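Local coordinates for protein MmeI (Methylophilus methylotrophus, PDB 5HR4) that is a Type IIL restriction-modification enzyme that probably methylates adenine in DNA at N6, using S-adenosyl-L-methionine, at residues L232-R243 with F254-E263. Residues are numbered along the deposited sequence; the frame is centred on the assembly and turned at random.
Sequences LFYVLNTPEQKR and FPYINGKLFE
Leu236 packs against Phe262 and its neighbours in the segment 254-263, a worked example of how a turn and a returning loop share one small core, here in the helicase spacer domain of MmeI. A type I beta turn from Val235 to Thr238 carries Leu236 at its second position. From its root outward, Leu236 CB lies over a face of the Phe262 ring, a CH-pi contact 4.2 Å from the centroid; CD1 reaches CE1 of the same ring, and CD2, the other branch, meets Phe254 CB and Ile257 CG1 and also lies against Pro255 O. The backbone of the same residue is used too: Leu236 O accepts from Ile257 N at 2.8 Å and from Asn258 N at 3.1 Å, the latter in the carbonyl plane. At one flank of this core Leu232 CD1 sits almost centrally over the Phe254 ring, brought there by CG standing anti to the backbone N (chi1 176°), while Phe205 meets that ring edge-to-face. At another, Pro239 CB lies over a face of the Tyr256 ring in a CH-pi contact, and Asn237 O approaches the ring's edge. Asn237 OD1 accepts a weak bond from Asn258 ND2, bent to 128° at the hydrogen. Arg243 spans the two segments, its guanidinium having Val235 CG1 over one face. NH1 at 2.7 Å and NH2 at 2.9 Å both grip the single atom Phe254 O, which lies within 6° of the guanidinium plane, and NE binds Thr238 O. With an alanine here, the carbonyls of Phe254 and Thr238 would probably be left without these donors and the two segments less firmly joined. The NE bond, 3.0 Å from Arg243 NE to Thr238 O, ties the guanidinium to the last residue of the turn.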
# COMPACT_ATOMS: atom_id res chain seq x y z
N LEU A 232 26.44 30.86 -10.28
CA LEU A 232 26.27 30.52 -8.88
C LEU A 232 26.59 29.05 -8.66
O LEU A 232 27.41 28.70 -7.80
CB LEU A 232 24.86 30.86 -8.41
CG LEU A 232 24.48 30.47 -6.97
CD1 LEU A 232 25.39 31.06 -5.87
CD2 LEU A 232 23.05 30.85 -6.73
N PHE A 233 26.02 28.17 -9.49
CA PHE A 233 26.33 26.75 -9.37
C PHE A 233 27.81 26.48 -9.52
O PHE A 233 28.33 25.54 -8.90
CB PHE A 233 25.57 25.93 -10.40
CG PHE A 233 24.10 25.81 -10.13
CD1 PHE A 233 23.57 26.17 -8.89
CD2 PHE A 233 23.25 25.34 -11.10
CE1 PHE A 233 22.21 26.05 -8.64
CE2 PHE A 233 21.89 25.21 -10.86
CZ PHE A 233 21.37 25.57 -9.63
N TYR A 234 28.52 27.28 -10.32
CA TYR A 234 29.95 27.04 -10.42
C TYR A 234 30.67 27.53 -9.17
O TYR A 234 31.57 26.85 -8.67
CB TYR A 234 30.53 27.68 -11.69
CG TYR A 234 32.03 27.86 -11.61
CD1 TYR A 234 32.90 26.80 -11.88
CD2 TYR A 234 32.58 29.07 -11.20
CE1 TYR A 234 34.29 26.97 -11.75
CE2 TYR A 234 33.95 29.25 -11.08
CZ TYR A 234 34.80 28.20 -11.36
OH TYR A 234 36.15 28.42 -11.23
N VAL A 235 30.29 28.70 -8.64
CA VAL A 235 30.94 29.22 -7.44
C VAL A 235 30.79 28.23 -6.29
O VAL A 235 31.78 27.84 -5.66
CB VAL A 235 30.39 30.60 -7.04
CG1 VAL A 235 30.89 30.95 -5.63
CG2 VAL A 235 30.84 31.65 -8.02
N LEU A 236 29.56 27.82 -5.99
CA LEU A 236 29.30 26.88 -4.89
C LEU A 236 30.12 25.59 -5.00
O LEU A 236 30.12 24.80 -4.03
CB LEU A 236 27.82 26.53 -4.84
CG LEU A 236 26.84 27.66 -4.56
CD1 LEU A 236 25.43 27.19 -4.85
CD2 LEU A 236 26.96 28.13 -3.10
N ASN A 237 30.81 25.34 -6.13
CA ASN A 237 31.71 24.20 -6.29
C ASN A 237 33.17 24.60 -6.26
O ASN A 237 34.04 23.72 -6.34
CB ASN A 237 31.43 23.45 -7.60
CG ASN A 237 31.91 21.98 -7.56
OD1 ASN A 237 31.81 21.28 -6.53
ND2 ASN A 237 32.43 21.50 -8.70
N THR A 238 33.47 25.90 -6.16
CA THR A 238 34.82 26.42 -6.26
C THR A 238 35.31 26.82 -4.88
O THR A 238 34.77 27.78 -4.31
CB THR A 238 34.89 27.62 -7.20
OG1 THR A 238 34.53 27.22 -8.53
CG2 THR A 238 36.30 28.20 -7.20
N PRO A 239 36.32 26.16 -4.32
CA PRO A 239 36.90 26.64 -3.06
C PRO A 239 37.37 28.08 -3.19
O PRO A 239 37.65 28.57 -4.28
CB PRO A 239 38.07 25.68 -2.82
CG PRO A 239 38.31 25.01 -4.12
CD PRO A 239 37.02 24.99 -4.86
N GLU A 240 37.43 28.76 -2.05
CA GLU A 240 37.71 30.19 -2.06
C GLU A 240 39.10 30.49 -2.62
O GLU A 240 39.33 31.57 -3.16
CB GLU A 240 37.54 30.76 -0.66
CG GLU A 240 36.19 30.36 -0.06
CD GLU A 240 35.61 31.39 0.87
OE1 GLU A 240 36.37 31.91 1.73
OE2 GLU A 240 34.39 31.67 0.76
N GLN A 241 40.03 29.53 -2.51
CA GLN A 241 41.38 29.73 -3.02
C GLN A 241 41.43 29.75 -4.55
O GLN A 241 42.41 30.26 -5.11
CB GLN A 241 42.32 28.66 -2.47
N LYS A 242 40.43 29.20 -5.23
CA LYS A 242 40.45 29.10 -6.69
C LYS A 242 39.45 30.03 -7.37
O LYS A 242 39.23 29.92 -8.58
CB LYS A 242 40.20 27.64 -7.12
CG LYS A 242 41.26 26.67 -6.59
CD LYS A 242 40.88 25.21 -6.77
CE LYS A 242 42.09 24.30 -6.47
NZ LYS A 242 41.75 22.84 -6.51
N ARG A 243 38.84 30.95 -6.62
CA ARG A 243 37.96 31.94 -7.23
C ARG A 243 38.77 33.10 -7.79
O ARG A 243 39.77 33.52 -7.19
CB ARG A 243 36.95 32.47 -6.20
CG ARG A 243 35.94 31.43 -5.76
CD ARG A 243 35.20 31.84 -4.45
NE ARG A 243 34.32 30.76 -4.01
CZ ARG A 243 33.29 30.90 -3.19
NH1 ARG A 243 32.96 32.08 -2.68
NH2 ARG A 243 32.56 29.84 -2.89
N PHE A 254 29.04 33.71 -1.32
CA PHE A 254 28.47 32.37 -1.16
C PHE A 254 29.56 31.37 -0.81
O PHE A 254 30.63 31.38 -1.42
CB PHE A 254 27.78 31.92 -2.44
CG PHE A 254 26.48 32.60 -2.69
CD1 PHE A 254 25.29 32.04 -2.24
CD2 PHE A 254 26.43 33.80 -3.36
CE1 PHE A 254 24.08 32.67 -2.46
CE2 PHE A 254 25.23 34.44 -3.58
CZ PHE A 254 24.05 33.87 -3.13
N PRO A 255 29.31 30.47 0.13
CA PRO A 255 30.36 29.55 0.57
C PRO A 255 30.63 28.50 -0.48
O PRO A 255 29.82 28.25 -1.37
CB PRO A 255 29.77 28.92 1.83
CG PRO A 255 28.26 28.90 1.53
CD PRO A 255 27.99 30.16 0.74
N TYR A 256 31.77 27.84 -0.33
CA TYR A 256 32.06 26.61 -1.06
C TYR A 256 31.27 25.44 -0.46
O TYR A 256 31.29 25.22 0.76
CB TYR A 256 33.57 26.36 -1.03
CG TYR A 256 34.06 24.98 -1.45
CD1 TYR A 256 33.91 24.53 -2.77
CD2 TYR A 256 34.71 24.15 -0.55
CE1 TYR A 256 34.37 23.27 -3.15
CE2 TYR A 256 35.17 22.89 -0.92
CZ TYR A 256 35.01 22.45 -2.22
OH TYR A 256 35.48 21.18 -2.58
N ILE A 257 30.55 24.69 -1.31
CA ILE A 257 29.67 23.61 -0.86
C ILE A 257 30.15 22.23 -1.33
O ILE A 257 30.23 21.28 -0.55
CB ILE A 257 28.21 23.87 -1.29
CG1 ILE A 257 27.75 25.24 -0.78
CG2 ILE A 257 27.29 22.80 -0.74
CD1 ILE A 257 27.38 25.20 0.69
N ASN A 258 30.40 22.09 -2.63
CA ASN A 258 31.04 20.91 -3.26
C ASN A 258 30.13 19.69 -3.10
O ASN A 258 28.91 19.80 -3.29
CB ASN A 258 32.39 20.67 -2.72
CG ASN A 258 33.16 19.60 -3.48
OD1 ASN A 258 34.16 19.09 -2.96
ND2 ASN A 258 32.72 19.27 -4.73
N GLY A 259 30.70 18.53 -2.79
CA GLY A 259 29.86 17.35 -2.69
C GLY A 259 29.34 16.91 -4.05
O GLY A 259 29.29 17.72 -4.97
N LYS A 260 28.94 15.63 -4.19
CA LYS A 260 28.28 15.14 -5.40
C LYS A 260 27.16 16.06 -5.90
O LYS A 260 26.75 15.95 -7.06
CB LYS A 260 27.71 13.74 -5.12
CG LYS A 260 27.35 12.92 -6.36
CD LYS A 260 26.58 11.67 -5.95
CE LYS A 260 25.88 11.04 -7.14
NZ LYS A 260 24.98 9.91 -6.75
N LEU A 261 26.68 16.96 -5.07
CA LEU A 261 25.55 17.81 -5.43
C LEU A 261 25.95 18.92 -6.39
O LEU A 261 25.12 19.34 -7.18
CB LEU A 261 24.91 18.41 -4.18
CG LEU A 261 23.83 19.50 -4.28
CD1 LEU A 261 22.62 19.03 -5.07
CD2 LEU A 261 23.39 19.97 -2.90
N PHE A 262 27.20 19.39 -6.36
CA PHE A 262 27.55 20.55 -7.17
C PHE A 262 28.66 20.28 -8.19
O PHE A 262 29.14 21.23 -8.85
CB PHE A 262 27.90 21.74 -6.27
CG PHE A 262 26.69 22.41 -5.70
CD1 PHE A 262 25.95 23.29 -6.47
CD2 PHE A 262 26.24 22.11 -4.41
CE1 PHE A 262 24.79 23.89 -5.96
CE2 PHE A 262 25.08 22.70 -3.91
CZ PHE A 262 24.36 23.59 -4.69
N GLU A 263 29.06 19.02 -8.36
CA GLU A 263 30.26 18.73 -9.12
C GLU A 263 30.01 18.79 -10.62
O GLU A 263 30.93 19.13 -11.38
CB GLU A 263 30.81 17.36 -8.73
CG GLU A 263 30.05 16.17 -9.25
CD GLU A 263 30.73 14.88 -8.82
OE1 GLU A 263 31.85 14.99 -8.25
OE2 GLU A 263 30.17 13.78 -9.04